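Local coordinates for protein multi-copper Oxidase CueO (PDB 6EVG) that oxidises lignin model compounds and lignosulfonate as a laccase-like multi-copper enzyme, probably passing the electrons on to dioxygen, at residues V215-I219 / L307-K313; F276-E280 / R300-D304; S329-F335 / S421-L427; E416-G420 / H475-E479. All coordinates share one frame; numbering follows the deposited sequence.

Interaction 1: V215-I219 / L307-K313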
# COMPACT_ATOMS: atom_id res chain seq x y z
N VAL A 215 -22.94 -1.76 9.34
CA VAL A 215 -22.78 -0.35 8.97
C VAL A 215 -24.10 0.37 9.17
O VAL A 215 -25.19 -0.26 9.10
CB VAL A 215 -22.29 -0.19 7.51
CG1 VAL A 215 -20.82 -0.60 7.38
CG2 VAL A 215 -23.18 -0.93 6.53
N PRO A 216 -24.07 1.68 9.41
CA PRO A 216 -25.30 2.48 9.41
C PRO A 216 -25.91 2.57 8.02
O PRO A 216 -25.21 2.41 7.01
CB PRO A 216 -24.83 3.84 9.94
CG PRO A 216 -23.38 3.89 9.46
CD PRO A 216 -22.87 2.52 9.56
N ALA A 217 -27.21 2.90 7.99
CA ALA A 217 -27.91 3.16 6.74
C ALA A 217 -27.63 4.60 6.32
O ALA A 217 -28.50 5.46 6.34
CB ALA A 217 -29.40 2.91 6.90
N SER A 218 -26.40 4.83 5.87
CA SER A 218 -25.92 6.15 5.54
C SER A 218 -24.70 5.99 4.60
O SER A 218 -24.36 4.89 4.18
CB SER A 218 -25.58 6.93 6.82
OG SER A 218 -24.51 6.33 7.51
N ILE A 219 -24.04 7.11 4.37
CA ILE A 219 -22.79 7.09 3.56
C ILE A 219 -21.63 6.67 4.46
O ILE A 219 -21.40 7.23 5.55
CB ILE A 219 -22.52 8.50 2.99
CG1 ILE A 219 -23.65 9.10 2.21
CG2 ILE A 219 -21.21 8.47 2.18
CD1 ILE A 219 -24.04 8.34 1.08
N LEU A 307 -28.28 2.10 14.35
CA LEU A 307 -27.37 3.18 14.24
C LEU A 307 -27.94 4.36 13.45
O LEU A 307 -28.54 4.16 12.41
CB LEU A 307 -26.10 2.70 13.56
CG LEU A 307 -25.54 1.33 13.98
CD1 LEU A 307 -24.39 1.01 13.10
CD2 LEU A 307 -25.20 1.27 15.46
N GLN A 308 -27.73 5.58 13.93
CA GLN A 308 -28.12 6.81 13.18
C GLN A 308 -26.88 7.32 12.48
O GLN A 308 -25.97 7.85 13.14
CB GLN A 308 -28.73 7.83 14.15
CG GLN A 308 -29.02 9.17 13.44
CD GLN A 308 -29.83 10.15 14.27
OE1 GLN A 308 -30.84 9.77 14.84
NE2 GLN A 308 -29.43 11.43 14.28
N GLY A 309 -26.75 7.17 11.19
CA GLY A 309 -25.51 7.54 10.45
C GLY A 309 -25.46 9.05 10.22
O GLY A 309 -26.49 9.67 9.99
N LYS A 310 -24.30 9.64 10.34
CA LYS A 310 -24.14 11.08 10.29
C LYS A 310 -24.21 11.73 8.91
O LYS A 310 -24.67 12.83 8.78
CB LYS A 310 -22.83 11.51 10.98
CG LYS A 310 -22.86 11.52 12.52
CD LYS A 310 -21.48 11.88 13.13
CE LYS A 310 -21.50 12.17 14.63
NZ LYS A 310 -20.20 12.16 15.37
N VAL A 311 -23.69 11.05 7.89
CA VAL A 311 -23.55 11.63 6.54
C VAL A 311 -24.55 11.00 5.58
O VAL A 311 -24.53 9.77 5.41
CB VAL A 311 -22.11 11.47 5.99
CG1 VAL A 311 -22.00 12.07 4.60
CG2 VAL A 311 -21.14 12.09 6.98
N THR A 312 -25.43 11.80 4.99
CA THR A 312 -26.47 11.28 4.11
C THR A 312 -26.31 11.74 2.65
O THR A 312 -26.89 11.10 1.76
CB THR A 312 -27.85 11.60 4.66
OG1 THR A 312 -28.01 13.00 4.78
CG2 THR A 312 -28.06 10.99 6.03
N LYS A 313 -25.59 12.83 2.42
CA LYS A 313 -25.39 13.36 1.10
C LYS A 313 -23.96 13.07 0.64
O LYS A 313 -23.07 13.05 1.44
CB LYS A 313 -25.59 14.90 1.10
CG LYS A 313 -27.01 15.32 1.52
CD LYS A 313 -28.09 14.69 0.63
CE LYS A 313 -29.46 15.37 0.79
NZ LYS A 313 -30.58 14.39 0.65
O HOH W 1 -28.64 5.97 9.43
O HOH W 2 -22.48 8.35 7.82

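Interaction 2: F276-E280 / R300-D304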
# COMPACT_ATOMS: atom_id res chain seq x y z
N PHE A 276 -25.16 3.17 1.99
CA PHE A 276 -25.89 2.03 2.58
C PHE A 276 -27.31 2.40 2.98
O PHE A 276 -27.99 1.62 3.66
CB PHE A 276 -25.07 1.41 3.72
CG PHE A 276 -23.82 0.70 3.26
CD1 PHE A 276 -23.86 -0.59 2.74
CD2 PHE A 276 -22.60 1.29 3.39
CE1 PHE A 276 -22.67 -1.23 2.37
CE2 PHE A 276 -21.43 0.62 3.05
CZ PHE A 276 -21.45 -0.60 2.50
N SER A 277 -27.78 3.56 2.53
CA SER A 277 -29.03 4.07 3.03
C SER A 277 -30.24 3.28 2.67
O SER A 277 -31.26 3.34 3.39
CB SER A 277 -29.28 5.53 2.66
OG SER A 277 -29.46 5.70 1.29
N LYS A 278 -30.14 2.48 1.62
CA LYS A 278 -31.34 1.71 1.26
C LYS A 278 -31.49 0.48 2.20
O LYS A 278 -32.52 -0.19 2.12
CB LYS A 278 -31.35 1.43 -0.26
CG LYS A 278 -31.60 2.68 -1.08
CD LYS A 278 -32.80 2.58 -2.03
CE LYS A 278 -33.30 3.96 -2.45
NZ LYS A 278 -32.30 4.75 -3.22
N GLY A 279 -30.49 0.24 3.10
CA GLY A 279 -30.61 -0.84 4.05
C GLY A 279 -30.35 -2.29 3.61
O GLY A 279 -30.41 -3.20 4.43
N GLU A 280 -30.05 -2.52 2.34
CA GLU A 280 -29.82 -3.89 1.84
C GLU A 280 -28.37 -4.38 2.09
O GLU A 280 -27.39 -3.58 1.80
CB GLU A 280 -30.10 -3.91 0.33
CG GLU A 280 -31.52 -3.51 -0.04
CD GLU A 280 -32.61 -4.45 0.54
OE1 GLU A 280 -32.29 -5.62 0.86
OE2 GLU A 280 -33.80 -4.06 0.67
N ARG A 300 -18.78 -9.32 3.76
CA ARG A 300 -20.18 -8.90 3.69
C ARG A 300 -20.42 -7.66 4.52
O ARG A 300 -19.85 -7.55 5.59
CB ARG A 300 -21.07 -10.07 4.16
CG ARG A 300 -22.59 -9.75 4.05
CD ARG A 300 -23.39 -11.01 4.19
NE ARG A 300 -24.80 -10.89 3.94
CZ ARG A 300 -25.44 -10.82 2.75
NH1 ARG A 300 -24.80 -10.68 1.61
NH2 ARG A 300 -26.79 -10.82 2.73
N PHE A 301 -21.28 -6.78 4.03
CA PHE A 301 -21.77 -5.62 4.78
C PHE A 301 -23.26 -5.86 5.07
O PHE A 301 -24.04 -6.17 4.17
CB PHE A 301 -21.66 -4.34 3.95
CG PHE A 301 -20.26 -3.94 3.68
CD1 PHE A 301 -19.56 -3.18 4.61
CD2 PHE A 301 -19.61 -4.28 2.53
CE1 PHE A 301 -18.29 -2.77 4.37
CE2 PHE A 301 -18.26 -3.90 2.31
CZ PHE A 301 -17.64 -3.13 3.24
N VAL A 302 -23.65 -5.67 6.32
CA VAL A 302 -25.02 -5.74 6.77
C VAL A 302 -25.38 -4.40 7.43
O VAL A 302 -24.60 -3.86 8.15
CB VAL A 302 -25.25 -6.91 7.69
CG1 VAL A 302 -24.97 -8.25 7.03
CG2 VAL A 302 -24.55 -6.78 8.99
N VAL A 303 -26.54 -3.88 7.12
CA VAL A 303 -26.98 -2.62 7.69
C VAL A 303 -27.63 -2.81 9.04
O VAL A 303 -28.46 -3.67 9.15
CB VAL A 303 -27.94 -1.89 6.75
CG1 VAL A 303 -28.35 -0.54 7.29
CG2 VAL A 303 -27.26 -1.70 5.40
N ASP A 304 -27.19 -2.01 10.02
CA ASP A 304 -27.76 -2.07 11.36
C ASP A 304 -28.63 -0.87 11.54
O ASP A 304 -28.15 0.27 11.65
CB ASP A 304 -26.66 -2.10 12.44
CG ASP A 304 -27.20 -2.17 13.87
OD1 ASP A 304 -28.42 -1.97 14.08
OD2 ASP A 304 -26.38 -2.41 14.79
O HOH W 3 -28.43 -5.31 5.53

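Interaction 3: S329-F335 / S421-L427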
# COMPACT_ATOMS: atom_id res chain seq x y z
N SER A 329 8.68 19.58 -16.31
CA SER A 329 9.74 18.55 -16.37
C SER A 329 11.08 19.06 -16.86
O SER A 329 11.16 19.80 -17.85
CB SER A 329 9.28 17.41 -17.25
OG SER A 329 10.28 16.41 -17.24
N VAL A 330 12.16 18.66 -16.16
CA VAL A 330 13.50 18.99 -16.53
C VAL A 330 14.29 17.82 -17.03
O VAL A 330 15.46 18.02 -17.46
CB VAL A 330 14.26 19.68 -15.38
CG1 VAL A 330 13.50 20.90 -14.88
CG2 VAL A 330 14.55 18.70 -14.25
N LYS A 331 13.72 16.62 -17.09
CA LYS A 331 14.39 15.44 -17.56
C LYS A 331 13.37 14.39 -17.82
O LYS A 331 12.43 14.28 -17.03
CB LYS A 331 15.40 14.96 -16.49
CG LYS A 331 16.35 13.88 -17.03
CD LYS A 331 17.45 13.50 -16.03
CE LYS A 331 18.32 12.38 -16.55
NZ LYS A 331 19.19 12.74 -17.71
N ARG A 332 13.59 13.60 -18.84
CA ARG A 332 12.79 12.44 -19.13
C ARG A 332 13.61 11.20 -18.88
O ARG A 332 14.75 11.09 -19.39
CB ARG A 332 12.23 12.47 -20.55
CG ARG A 332 11.04 11.49 -20.77
CD ARG A 332 10.22 11.85 -21.97
NE ARG A 332 9.04 11.03 -22.07
CZ ARG A 332 7.83 11.50 -22.12
NH1 ARG A 332 7.61 12.82 -22.14
NH2 ARG A 332 6.84 10.66 -22.21
N ARG A 333 13.06 10.25 -18.16
CA ARG A 333 13.65 8.96 -17.91
C ARG A 333 12.77 7.87 -18.41
O ARG A 333 11.56 8.10 -18.62
CB ARG A 333 13.99 8.74 -16.42
CG ARG A 333 14.90 9.79 -15.83
CD ARG A 333 15.38 9.35 -14.44
NE ARG A 333 15.98 10.48 -13.73
CZ ARG A 333 17.27 10.67 -13.53
NH1 ARG A 333 18.18 9.85 -14.01
NH2 ARG A 333 17.66 11.79 -12.91
N SER A 334 13.29 6.66 -18.50
CA SER A 334 12.56 5.48 -18.85
C SER A 334 13.02 4.30 -18.03
O SER A 334 14.23 4.14 -17.80
CB SER A 334 12.81 5.17 -20.34
OG SER A 334 12.45 6.22 -21.21
N PHE A 335 12.06 3.47 -17.59
CA PHE A 335 12.34 2.24 -16.92
C PHE A 335 11.49 1.13 -17.45
O PHE A 335 10.28 1.33 -17.71
CB PHE A 335 12.23 2.37 -15.38
CG PHE A 335 13.16 3.38 -14.81
CD1 PHE A 335 14.49 3.08 -14.60
CD2 PHE A 335 12.77 4.67 -14.59
CE1 PHE A 335 15.36 4.08 -14.17
CE2 PHE A 335 13.62 5.65 -14.17
CZ PHE A 335 14.95 5.35 -13.97
N SER A 421 12.97 19.09 -8.03
CA SER A 421 12.72 19.10 -9.44
C SER A 421 11.60 18.19 -9.86
O SER A 421 11.08 17.39 -9.05
CB SER A 421 13.99 18.78 -10.21
OG SER A 421 14.31 17.40 -10.13
N TRP A 422 11.15 18.34 -11.10
CA TRP A 422 10.14 17.52 -11.73
C TRP A 422 10.79 16.75 -12.87
O TRP A 422 11.56 17.33 -13.66
CB TRP A 422 9.06 18.44 -12.33
CG TRP A 422 8.33 19.26 -11.33
CD1 TRP A 422 8.67 20.47 -10.87
CD2 TRP A 422 7.04 18.92 -10.72
NE1 TRP A 422 7.72 20.96 -10.01
CE2 TRP A 422 6.71 20.03 -9.90
CE3 TRP A 422 6.18 17.86 -10.81
CZ2 TRP A 422 5.53 20.09 -9.15
CZ3 TRP A 422 4.98 17.95 -10.12
CH2 TRP A 422 4.67 19.04 -9.29
N GLU A 423 10.39 15.50 -13.07
CA GLU A 423 10.83 14.67 -14.18
C GLU A 423 9.63 13.89 -14.73
O GLU A 423 8.70 13.61 -13.97
CB GLU A 423 11.91 13.69 -13.76
CG GLU A 423 13.15 14.31 -13.16
CD GLU A 423 14.27 13.30 -12.86
OE1 GLU A 423 14.00 12.08 -12.94
OE2 GLU A 423 15.42 13.72 -12.60
N ILE A 424 9.68 13.52 -15.99
CA ILE A 424 8.70 12.58 -16.57
C ILE A 424 9.37 11.25 -16.73
O ILE A 424 10.46 11.18 -17.32
CB ILE A 424 8.13 13.11 -17.92
CG1 ILE A 424 7.37 14.40 -17.63
CG2 ILE A 424 7.32 12.04 -18.58
CD1 ILE A 424 6.96 15.21 -18.82
N TRP A 425 8.75 10.21 -16.21
CA TRP A 425 9.25 8.85 -16.34
C TRP A 425 8.30 8.03 -17.21
O TRP A 425 7.08 7.95 -16.92
CB TRP A 425 9.38 8.19 -14.99
CG TRP A 425 10.46 8.74 -14.10
CD1 TRP A 425 11.11 9.94 -14.18
CD2 TRP A 425 11.06 8.06 -12.98
NE1 TRP A 425 12.10 10.03 -13.24
CE2 TRP A 425 12.06 8.91 -12.47
CE3 TRP A 425 10.81 6.84 -12.36
CZ2 TRP A 425 12.88 8.53 -11.40
CZ3 TRP A 425 11.62 6.46 -11.30
CH2 TRP A 425 12.63 7.28 -10.84
N ASP A 426 8.84 7.41 -18.25
CA ASP A 426 8.21 6.36 -19.06
C ASP A 426 8.40 5.05 -18.35
O ASP A 426 9.54 4.69 -18.01
CB ASP A 426 8.90 6.33 -20.51
CG ASP A 426 8.51 7.49 -21.39
OD1 ASP A 426 7.33 7.79 -21.59
OD2 ASP A 426 9.40 8.16 -21.98
N LEU A 427 7.34 4.30 -18.12
CA LEU A 427 7.37 2.98 -17.49
C LEU A 427 6.76 1.95 -18.39
O LEU A 427 5.66 2.19 -18.92
CB LEU A 427 6.59 3.04 -16.15
CG LEU A 427 7.12 4.02 -15.13
CD1 LEU A 427 6.23 4.06 -13.89
CD2 LEU A 427 8.57 3.75 -14.71
O HOH W 4 11.90 8.53 -22.99

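Interaction 4: E416-G420 / H475-E479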
# COMPACT_ATOMS: atom_id res chain seq x y z
N GLU A 416 20.31 10.15 -10.00
CA GLU A 416 20.57 11.39 -9.30
C GLU A 416 19.55 12.42 -9.75
O GLU A 416 19.58 12.82 -10.89
CB GLU A 416 22.00 11.91 -9.56
CG GLU A 416 23.07 11.00 -9.06
CD GLU A 416 24.49 11.51 -9.28
OE1 GLU A 416 24.69 12.63 -9.76
OE2 GLU A 416 25.40 10.76 -8.87
N ALA A 417 18.64 12.77 -8.85
CA ALA A 417 17.53 13.72 -9.17
C ALA A 417 17.77 15.04 -8.51
O ALA A 417 18.15 15.09 -7.33
CB ALA A 417 16.19 13.15 -8.73
N LYS A 418 17.58 16.15 -9.20
CA LYS A 418 17.74 17.44 -8.52
C LYS A 418 16.66 17.64 -7.46
O LYS A 418 15.46 17.42 -7.72
CB LYS A 418 17.72 18.57 -9.53
CG LYS A 418 18.89 18.58 -10.47
CD LYS A 418 19.03 19.85 -11.28
CE LYS A 418 17.95 19.97 -12.31
NZ LYS A 418 18.38 20.79 -13.48
N LEU A 419 17.05 18.08 -6.27
CA LEU A 419 16.08 18.25 -5.21
C LEU A 419 15.03 19.28 -5.57
O LEU A 419 15.38 20.38 -5.99
CB LEU A 419 16.79 18.71 -3.93
CG LEU A 419 15.94 18.88 -2.66
CD1 LEU A 419 15.31 17.59 -2.25
CD2 LEU A 419 16.66 19.49 -1.47
N GLY A 420 13.77 18.92 -5.40
CA GLY A 420 12.64 19.78 -5.73
C GLY A 420 12.26 19.83 -7.17
O GLY A 420 11.29 20.56 -7.51
N HIS A 475 7.68 14.44 -8.71
CA HIS A 475 8.17 15.58 -7.98
C HIS A 475 9.09 15.09 -6.85
O HIS A 475 8.63 14.36 -5.96
CB HIS A 475 7.02 16.40 -7.42
CG HIS A 475 7.42 17.72 -6.87
ND1 HIS A 475 6.75 18.32 -5.85
CD2 HIS A 475 8.42 18.57 -7.21
CE1 HIS A 475 7.30 19.49 -5.59
NE2 HIS A 475 8.30 19.68 -6.43
N PHE A 476 10.36 15.49 -6.89
CA PHE A 476 11.39 15.00 -5.95
C PHE A 476 11.50 15.95 -4.78
O PHE A 476 12.48 16.68 -4.62
CB PHE A 476 12.71 14.84 -6.67
CG PHE A 476 12.68 13.71 -7.64
CD1 PHE A 476 12.90 12.41 -7.22
CD2 PHE A 476 12.39 13.94 -8.99
CE1 PHE A 476 12.86 11.38 -8.12
CE2 PHE A 476 12.35 12.89 -9.85
CZ PHE A 476 12.56 11.61 -9.44
N ASP A 477 10.46 15.98 -3.94
CA ASP A 477 10.37 17.02 -2.91
C ASP A 477 11.05 16.71 -1.59
O ASP A 477 11.11 17.57 -0.70
CB ASP A 477 8.92 17.43 -2.65
CG ASP A 477 8.07 16.25 -2.16
OD1 ASP A 477 7.92 15.12 -2.77
OD2 ASP A 477 7.51 16.39 -1.06
N ARG A 478 11.59 15.50 -1.42
CA ARG A 478 12.23 15.11 -0.16
C ARG A 478 13.71 14.73 -0.39
O ARG A 478 14.07 14.16 -1.42
CB ARG A 478 11.49 13.95 0.47
CG ARG A 478 10.20 14.42 1.15
CD ARG A 478 9.23 13.30 1.15
NE ARG A 478 8.41 13.33 -0.02
CZ ARG A 478 7.46 12.44 -0.41
NH1 ARG A 478 7.20 11.28 0.15
NH2 ARG A 478 6.80 12.79 -1.48
N GLU A 479 14.53 15.06 0.59
CA GLU A 479 15.98 14.86 0.45
C GLU A 479 16.41 13.44 0.76
O GLU A 479 15.99 12.85 1.79
CB GLU A 479 16.73 15.79 1.36
CG GLU A 479 18.25 15.69 1.22
CD GLU A 479 18.93 16.89 1.80
OE1 GLU A 479 19.05 17.03 3.05
OE2 GLU A 479 19.36 17.75 1.01

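Interaction 1: V215-I219 / L307-K313
S218 and G309 meet where residues 215-219, which cross from one sheet to the other in what is probably the second cupredoxin-like domain, lie against the loop 307-313 that follows strand 295-303. An inverse gamma turn centred on A217 brings the chain round just before S218. Packing is tightest here: S218 OG sits 3.3 Å from G309 CA, and a beta carbon on G309 would collide with that oxygen, so the close approach depends on the glycine. With chi1 at 65°, OG lies between the backbone N and carbonyl carbon of S218 and is turned to G309, while S218 CB rests on V311 O. Beside it the P216 ring packs by its CB on G309 CA (3.8 Å) and on L307 CB (4.0 Å); L307 CD1 reaches back to P216 N. P163 packs on both I219 and V311.

The solvent side is that of T312 and K313, where I219 CG1 lies along the exposed T312 backbone, 3.8 Å from T312 C. Waters fill in around the tight spot, where the backbones do not meet directly. One accepts from G309 N and donates weakly to A217 O; another accepts from V311 N and pairs with S218 OG at 2.9 Å. A single direct hydrogen bond joins the two backbones: I219 N to V311 O, 2.9 Å, with 164° at the hydrogen.

Interaction 2: F276-E280 / R300-D304
F276 lays the end of its ring over one face of F301: F276 CZ stands 3.7 Å above the plane of the F301 ring, displaced toward the rim. The rings meet obliquely, with planes 41° apart and centroids separated by 5.2 Å, and F276 CE1 drops to 3.6 Å from F301 CB. Two residues along the strand, V303 packs against the turn. Its chi1 of -177° holds CG1 anti to the backbone N and swings CG2 onto the turn, where CG2 lies 3.6 Å from G279 O and 4.2 Å from F276 CB. That turn is a type I beta turn from F276 to G279, closed by G279 N donating to F276 O; a water accepting from V303 N and donating to G279 O is the polar link across the contact. With an alanine in place of F276, the F301 face and CB would probably lose their cover and a gap would open there. The aromatic pair is buried among strands: F276 also touches V215 of strand 212-215 and V220 of strand 219-226, F301 rests on L222 of the latter, and R300 forms a salt bridge with D283 of strand 282-287.

Interaction 3: S329-F335 / S421-L427
A parallel beta pairing runs R332-F335 alongside I424-L427, strand 332-336 forming the edge of its sheet. R333 N donates to I424 O, R333 O accepts from D426 N at 2.8 Å, and F335 N donates to D426 O. Side chains alternate across the sheet, part of what is probably the third cupredoxin-like domain, in which the L427 side chain lies about 11 Å from the bound copper. On the R333 and W425 face, the R333 guanidinium grips E423 side-on: NE reaches E423 OE1 at 2.7 Å, NH2 the syn lone pair of OE2. W425 NE1 takes the anti lone pair of the same OE1 at 2.8 Å, so three bonds hold the carboxylate. R333 CB lies over the five-membered ring of W425, and F335 turns its edge to the six-membered ring, F335 CE2 3.5 Å from W425 CE3. A leucine in place of W425 would probably deprive E423 OE1 of one donor and leave the F335 edge without the indole face. On the other face R332, CG anti to the backbone N (chi1 -163°), extends to D426: NE meets OD2 at 2.9 Å, 37° out of the carboxylate plane, and NH2 meets OD1 on its syn side. I424 CG2 covers the R332 guanidinium centre. R332 also pairs with E471, D426 with K469.

Interaction 4: E416-G420 / H475-E479
An inverse gamma turn centred on F476 receives the bend at L419 and G420, where G420 N donates to F476 O at 2.7 Å. The donor is tilted from the plane of that carbonyl. The two chains run nearly at right angles, and the G420 backbone has the positive phi that a glycine adopts easily. At the same place H475 reaches across with its ring edge: NE2 sends a weak, bent bond of 3.3 Å to G420 O, 124° at the hydrogen, with G420 O close to the ring plane. The H475 ring is steadied by D477 CB over one face and by stacking with W422.

Residues 418-421 carry the chain from strand 415-417 in one sheet of the probable third cupredoxin-like domain to strand 422-428 in the other, and the turn after strand 469-475 lies at this end of the domain, against the 418-421 link. On its buried side A417 CB stands over the centre of the F476 ring, 3.6 Å from the centroid and 8° off the normal, a CH-pi contact made almost straight down onto the face; F504 meets F476 edge-to-face. Farther out L419 packs against the R478 carbonyl and the E479 carboxylate. Its CG anti to the backbone N (chi1 -177°), it extends CD1 to 3.7 Å from R478 O and CD2 to 4.1 Å from E479 OE2. R478 faces the other way: its NH2 takes the syn lone pair of D477 OD1 at 2.9 Å and also bonds S442, while F96 offers R478 a cation-pi partner.

How the interactions relate
The four contacts form two separate pairs, about 29 Å or more apart at their nearest atoms. Interactions 1 and 2 adjoin one another, S218 O and V215 O probably accepting from F276 N and D304 N; interactions 3 and 4 join through strand 422-428 and the loop before it, S421 O probably accepting from F476 N. Buried aromatic groups, F276 with F301, F476 under A417, and W425, contrast with exposed T312 and K313, R332, L419 and E479. Interaction 3 alone is a regular strand pairing, buries much the largest area and carries salt bridges across it. Interaction 1 relies on one direct backbone bond and waters, interaction 2 on apolar side chains, and interaction 4 on a CH-pi contact beside one good and one weak bond to G420.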